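Local coordinates for tyrosine-protein phosphatase non-receptor type 18 (Homo sapiens, PDB 2OC3) that removes phosphate from phosphotyrosine in proteins, autophosphorylated tyrosine kinases among them, through its catalytic tyrosine phosphatase domain, at residues V77-I91 / L116-V128. Sequence-based numbering, arbitrary orientation.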
loop_
_atom_site.group_PDB
_atom_site.type_symbol
_atom_site.label_atom_id
_atom_site.label_comp_id
_atom_site.label_asym_id
_atom_site.label_seq_id
_atom_site.Cartn_x
_atom_site.Cartn_y
_atom_site.Cartn_z
ATOM N N VAL A 77 1.902 12.240 2.951
ATOM C CA VAL A 77 2.207 12.673 1.588
ATOM C C VAL A 77 1.696 14.089 1.424
ATOM O O VAL A 77 0.517 14.345 1.566
ATOM C CB VAL A 77 1.495 11.734 0.581
ATOM C CG1 VAL A 77 1.661 12.302 -0.841
ATOM C CG2 VAL A 77 2.050 10.341 0.653
ATOM N N ILE A 78 2.586 15.017 1.091
ATOM C CA ILE A 78 2.233 16.405 0.860
ATOM C C ILE A 78 2.197 16.619 -0.644
ATOM O O ILE A 78 3.213 16.487 -1.325
ATOM C CB ILE A 78 3.271 17.365 1.489
ATOM C CG1 ILE A 78 3.474 17.054 2.957
ATOM C CG2 ILE A 78 2.838 18.823 1.302
ATOM C CD1 ILE A 78 2.385 17.524 3.787
ATOM N N LEU A 79 1.020 16.886 -1.163
ATOM C CA LEU A 79 0.863 17.116 -2.611
ATOM C C LEU A 79 1.218 18.574 -2.932
ATOM O O LEU A 79 0.852 19.512 -2.187
ATOM C CB LEU A 79 -0.563 16.803 -3.054
ATOM C CG LEU A 79 -0.982 15.329 -2.839
ATOM C CD1 LEU A 79 -2.465 15.112 -3.189
ATOM C CD2 LEU A 79 -0.049 14.360 -3.608
ATOM N N SER A 80 1.895 18.780 -4.045
ATOM C CA SER A 80 2.193 20.090 -4.544
ATOM C C SER A 80 1.721 20.238 -5.982
ATOM O O SER A 80 1.647 21.354 -6.496
ATOM C CB SER A 80 3.679 20.377 -4.465
ATOM O OG SER A 80 4.460 19.611 -5.364
ATOM N N LEU A 81 1.406 19.133 -6.664
ATOM C CA LEU A 81 1.013 19.239 -8.044
ATOM C C LEU A 81 -0.306 20.009 -8.122
ATOM O O LEU A 81 -1.282 19.745 -7.394
ATOM C CB LEU A 81 0.927 17.830 -8.672
ATOM C CG LEU A 81 0.643 17.757 -10.177
ATOM C CD1 LEU A 81 1.869 18.245 -10.965
ATOM C CD2 LEU A 81 0.239 16.360 -10.629
ATOM N N LEU A 82 -0.326 21.004 -9.001
ATOM C CA LEU A 82 -1.475 21.882 -9.182
ATOM C C LEU A 82 -1.693 22.817 -8.011
ATOM O O LEU A 82 -2.757 23.360 -7.888
ATOM C CB LEU A 82 -2.762 21.095 -9.522
ATOM C CG LEU A 82 -2.760 20.269 -10.838
ATOM C CD1 LEU A 82 -4.020 19.428 -10.985
ATOM C CD2 LEU A 82 -2.591 21.176 -12.039
ATOM N N GLN A 83 -0.682 23.018 -7.162
ATOM C CA GLN A 83 -0.859 23.957 -6.036
ATOM C C GLN A 83 -1.179 25.353 -6.548
ATOM O O GLN A 83 -2.025 26.040 -5.945
ATOM C CB GLN A 83 0.374 24.004 -5.135
ATOM C CG GLN A 83 1.651 24.490 -5.799
ATOM N N GLU A 84 -0.508 25.766 -7.638
ATOM C CA GLU A 84 -0.720 27.104 -8.259
ATOM C C GLU A 84 -2.152 27.308 -8.756
ATOM O O GLU A 84 -2.609 28.438 -8.923
ATOM C CB GLU A 84 0.269 27.352 -9.419
ATOM C CG GLU A 84 -0.068 26.584 -10.708
ATOM N N GLU A 85 -2.868 26.222 -9.008
ATOM C CA GLU A 85 -4.258 26.287 -9.447
ATOM C C GLU A 85 -5.228 26.112 -8.268
ATOM O O GLU A 85 -6.445 25.986 -8.457
ATOM C CB GLU A 85 -4.507 25.247 -10.547
ATOM C CG GLU A 85 -3.479 25.316 -11.705
ATOM N N GLY A 86 -4.677 26.109 -7.048
ATOM C CA GLY A 86 -5.455 26.126 -5.818
ATOM C C GLY A 86 -5.802 24.790 -5.177
ATOM O O GLY A 86 -6.621 24.745 -4.267
ATOM N N HIS A 87 -5.194 23.705 -5.656
ATOM C CA HIS A 87 -5.455 22.407 -5.040
ATOM C C HIS A 87 -4.717 22.242 -3.737
ATOM O O HIS A 87 -3.570 22.636 -3.601
ATOM C CB HIS A 87 -5.075 21.277 -5.988
ATOM C CG HIS A 87 -5.907 21.250 -7.234
ATOM N ND1 HIS A 87 -6.904 20.323 -7.435
ATOM C CD2 HIS A 87 -5.906 22.048 -8.328
ATOM C CE1 HIS A 87 -7.477 20.547 -8.606
ATOM N NE2 HIS A 87 -6.895 21.592 -9.165
ATOM N N SER A 88 -5.416 21.610 -2.806
ATOM C CA SER A 88 -4.942 21.320 -1.449
ATOM C C SER A 88 -3.753 20.349 -1.422
ATOM O O SER A 88 -3.585 19.507 -2.319
ATOM C CB SER A 88 -6.094 20.663 -0.687
ATOM O OG SER A 88 -5.711 19.951 0.479
ATOM N N ASP A 89 -2.936 20.442 -0.386
ATOM C CA ASP A 89 -1.826 19.505 -0.206
ATOM C C ASP A 89 -2.192 18.137 0.382
ATOM O O ASP A 89 -1.338 17.277 0.482
ATOM C CB ASP A 89 -0.686 20.135 0.585
ATOM C CG ASP A 89 -0.942 20.270 2.079
ATOM O OD1 ASP A 89 -1.823 19.612 2.656
ATOM O OD2 ASP A 89 -0.199 21.069 2.741
ATOM N N TYR A 90 -3.460 17.952 0.701
ATOM C CA TYR A 90 -3.874 16.847 1.540
ATOM C C TYR A 90 -4.353 15.612 0.750
ATOM O O TYR A 90 -5.185 15.694 -0.141
ATOM C CB TYR A 90 -4.966 17.248 2.528
ATOM C CG TYR A 90 -5.340 16.108 3.410
ATOM C CD1 TYR A 90 -4.575 15.774 4.535
ATOM C CD2 TYR A 90 -6.392 15.293 3.084
ATOM C CE1 TYR A 90 -4.885 14.712 5.351
ATOM C CE2 TYR A 90 -6.752 14.205 3.944
ATOM C CZ TYR A 90 -5.982 13.920 5.060
ATOM O OH TYR A 90 -6.231 12.876 5.929
ATOM N N ILE A 91 -3.794 14.470 1.148
ATOM C CA ILE A 91 -4.351 13.146 0.785
ATOM C C ILE A 91 -4.177 12.223 1.967
ATOM O O ILE A 91 -3.222 12.326 2.744
ATOM C CB ILE A 91 -3.700 12.550 -0.507
ATOM C CG1 ILE A 91 -4.505 11.313 -0.972
ATOM C CG2 ILE A 91 -2.253 12.209 -0.294
ATOM C CD1 ILE A 91 -4.265 10.909 -2.421
ATOM N N LEU A 116 -10.569 11.157 -6.261
ATOM C CA LEU A 116 -9.985 10.536 -7.465
ATOM C C LEU A 116 -8.893 11.401 -8.071
ATOM O O LEU A 116 -7.823 10.944 -8.445
ATOM C CB LEU A 116 -11.048 10.276 -8.530
ATOM C CG LEU A 116 -12.000 9.108 -8.312
ATOM C CD1 LEU A 116 -12.945 9.015 -9.528
ATOM C CD2 LEU A 116 -11.264 7.773 -8.163
ATOM N N LEU A 117 -9.180 12.689 -8.188
ATOM C CA LEU A 117 -8.218 13.619 -8.760
ATOM C C LEU A 117 -6.952 13.645 -7.881
ATOM O O LEU A 117 -5.800 13.683 -8.391
ATOM C CB LEU A 117 -8.835 15.036 -8.934
ATOM C CG LEU A 117 -7.870 16.139 -9.339
ATOM C CD1 LEU A 117 -7.184 15.786 -10.648
ATOM C CD2 LEU A 117 -8.640 17.449 -9.486
ATOM N N ASP A 118 -7.136 13.664 -6.555
ATOM C CA ASP A 118 -5.982 13.679 -5.657
ATOM C C ASP A 118 -5.118 12.417 -5.756
ATOM O O ASP A 118 -3.887 12.456 -5.692
ATOM C CB ASP A 118 -6.428 13.933 -4.235
ATOM C CG ASP A 118 -7.080 15.304 -4.050
ATOM O OD1 ASP A 118 -6.740 16.241 -4.822
ATOM O OD2 ASP A 118 -7.916 15.410 -3.114
ATOM N N PHE A 119 -5.777 11.272 -5.902
ATOM C CA PHE A 119 -5.081 10.020 -6.134
ATOM C C PHE A 119 -4.180 10.095 -7.373
ATOM O O PHE A 119 -3.017 9.720 -7.330
ATOM C CB PHE A 119 -6.094 8.876 -6.261
ATOM C CG PHE A 119 -5.487 7.560 -6.502
ATOM C CD1 PHE A 119 -5.096 6.769 -5.429
ATOM C CD2 PHE A 119 -5.364 7.059 -7.781
ATOM C CE1 PHE A 119 -4.566 5.494 -5.646
ATOM C CE2 PHE A 119 -4.811 5.818 -8.003
ATOM C CZ PHE A 119 -4.399 5.045 -6.933
ATOM N N TRP A 120 -4.715 10.630 -8.468
ATOM C CA TRP A 120 -3.865 10.771 -9.686
ATOM C C TRP A 120 -2.789 11.839 -9.533
ATOM O O TRP A 120 -1.693 11.679 -10.030
ATOM C CB TRP A 120 -4.715 10.957 -10.941
ATOM C CG TRP A 120 -5.368 9.665 -11.353
ATOM C CD1 TRP A 120 -6.698 9.361 -11.315
ATOM C CD2 TRP A 120 -4.695 8.489 -11.812
ATOM N NE1 TRP A 120 -6.883 8.063 -11.711
ATOM C CE2 TRP A 120 -5.690 7.508 -12.051
ATOM C CE3 TRP A 120 -3.370 8.166 -12.069
ATOM C CZ2 TRP A 120 -5.375 6.218 -12.520
ATOM C CZ3 TRP A 120 -3.072 6.890 -12.565
ATOM C CH2 TRP A 120 -4.078 5.942 -12.754
ATOM N N ARG A 121 -3.062 12.921 -8.793
ATOM C CA ARG A 121 -1.986 13.877 -8.489
ATOM C C ARG A 121 -0.818 13.199 -7.756
ATOM O O ARG A 121 0.369 13.459 -8.024
ATOM C CB ARG A 121 -2.520 15.024 -7.621
ATOM C CG ARG A 121 -3.430 16.023 -8.337
ATOM C CD ARG A 121 -4.204 16.932 -7.330
ATOM N NE ARG A 121 -3.298 17.798 -6.622
ATOM C CZ ARG A 121 -3.440 18.242 -5.365
ATOM N NH1 ARG A 121 -4.471 17.924 -4.584
ATOM N NH2 ARG A 121 -2.519 19.060 -4.926
ATOM N N LEU A 122 -1.167 12.314 -6.816
ATOM C CA LEU A 122 -0.171 11.543 -6.062
ATOM C C LEU A 122 0.636 10.683 -7.032
ATOM O O LEU A 122 1.869 10.758 -7.052
ATOM C CB LEU A 122 -0.852 10.685 -4.975
ATOM C CG LEU A 122 -0.003 9.766 -4.101
ATOM C CD1 LEU A 122 -0.809 9.385 -2.851
ATOM C CD2 LEU A 122 0.393 8.488 -4.813
ATOM N N VAL A 123 -0.067 9.883 -7.849
ATOM C CA VAL A 123 0.614 8.973 -8.760
ATOM C C VAL A 123 1.527 9.781 -9.712
ATOM O O VAL A 123 2.680 9.418 -9.956
ATOM C CB VAL A 123 -0.429 8.150 -9.525
ATOM C CG1 VAL A 123 0.226 7.416 -10.704
ATOM C CG2 VAL A 123 -1.138 7.199 -8.570
ATOM N N TRP A 124 1.012 10.886 -10.240
ATOM C CA TRP A 124 1.799 11.669 -11.215
ATOM C C TRP A 124 2.999 12.362 -10.555
ATOM O O TRP A 124 4.143 12.315 -11.003
ATOM C CB TRP A 124 0.887 12.706 -11.846
ATOM C CG TRP A 124 1.485 13.332 -13.085
ATOM C CD1 TRP A 124 2.283 14.442 -13.142
ATOM C CD2 TRP A 124 1.409 12.819 -14.422
ATOM N NE1 TRP A 124 2.692 14.664 -14.427
ATOM C CE2 TRP A 124 2.140 13.716 -15.243
ATOM C CE3 TRP A 124 0.769 11.733 -15.012
ATOM C CZ2 TRP A 124 2.287 13.514 -16.608
ATOM C CZ3 TRP A 124 0.904 11.562 -16.386
ATOM C CH2 TRP A 124 1.660 12.450 -17.152
ATOM N N GLU A 125 2.721 13.049 -9.461
ATOM C CA GLU A 125 3.761 13.880 -8.819
ATOM C C GLU A 125 4.989 13.065 -8.429
ATOM O O GLU A 125 6.135 13.523 -8.616
ATOM C CB GLU A 125 3.208 14.591 -7.576
ATOM C CG GLU A 125 4.287 15.393 -6.828
ATOM C CD GLU A 125 3.736 16.387 -5.814
ATOM O OE1 GLU A 125 2.499 16.531 -5.677
ATOM O OE2 GLU A 125 4.611 17.036 -5.175
ATOM N N PHE A 126 4.777 11.866 -7.887
ATOM C CA PHE A 126 5.869 11.032 -7.416
ATOM C C PHE A 126 6.380 10.023 -8.452
ATOM O O PHE A 126 7.272 9.237 -8.138
ATOM C CB PHE A 126 5.484 10.415 -6.045
ATOM C CG PHE A 126 5.178 11.483 -5.031
ATOM C CD1 PHE A 126 6.207 12.217 -4.492
ATOM C CD2 PHE A 126 3.903 11.823 -4.699
ATOM C CE1 PHE A 126 5.946 13.243 -3.601
ATOM C CE2 PHE A 126 3.648 12.830 -3.806
ATOM C CZ PHE A 126 4.679 13.544 -3.276
ATOM N N GLY A 127 5.868 10.106 -9.686
ATOM C CA GLY A 127 6.402 9.267 -10.764
ATOM C C GLY A 127 6.165 7.798 -10.623
ATOM O O GLY A 127 6.942 6.961 -11.111
ATOM N N VAL A 128 5.095 7.475 -9.913
ATOM C CA VAL A 128 4.698 6.076 -9.711
ATOM C C VAL A 128 4.539 5.327 -11.027
ATOM O O VAL A 128 3.965 5.859 -11.992
ATOM C CB VAL A 128 3.367 6.056 -8.939
ATOM C CG1 VAL A 128 2.753 4.631 -8.879
ATOM C CG2 VAL A 128 3.580 6.613 -7.522
HETATM O O HOH W 1 -7.980 18.635 -5.412
HETATM O O HOH W 2 -6.802 17.493 -1.412
HETATM O O HOH W 3 -7.367 13.992 -0.795
#
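The guanidinium of R121 is sandwiched between two residues of the loop 79-89: CB of H87 sits over the centre of one face, 3.4 Å above the plane, and L79 covers the other with CB and CD1. Its edge meets the backbone oxygens L81 O and S88 O, together with D118 OD1 and a water, a clear case of a buried arginine bonded to the backbone of an irregular loop. The F126 ring carries E125 CG over the centre of one face, has I78 O at its edge and takes V77 CG1 at 3.6 Å from CE2; F95 adds an edge-to-face contact. The H87 ring has L82 CD1 over one face and, in plane at its edge, a water that links ND1 to D118 OD1. The setting is the phosphatase domain, where helix 116-125 packs against the central mixed sheet and the segment 77-91 lies along the helix.

NE and NH2 of R121 grip L81 O side-on, while NH1 and NH2 hold S88 O end-on, with that oxygen in the guanidinium plane and 2.9 Å from NH1. A bend at chi3 (67°) turns the group toward both carbonyls, and NH1 also makes a salt bridge with D118 OD1, one helical turn back. With an alanine here, the carbonyls of L81 and S88 would probably lose these donors, D118 its charged mate, and a gap would open between L79 and H87.

Another turn along the helix, E125 reaches out with its chain extended to the type II turn 80-83. OE1 accepts from S80 N, on its syn side, and from L81 N, which comes from above the carboxylate plane. I91 CD1 rests on D118 O and L122 CD1, and L81 CD2 approaches W124 CD1, whose indole makes a cation-pi contact with R189. Two waters join Y90 O to D118 OD2. The other oxygen of E125, OE2, accepts from S80 OG at 2.6 Å, met 48° out of the carboxylate plane.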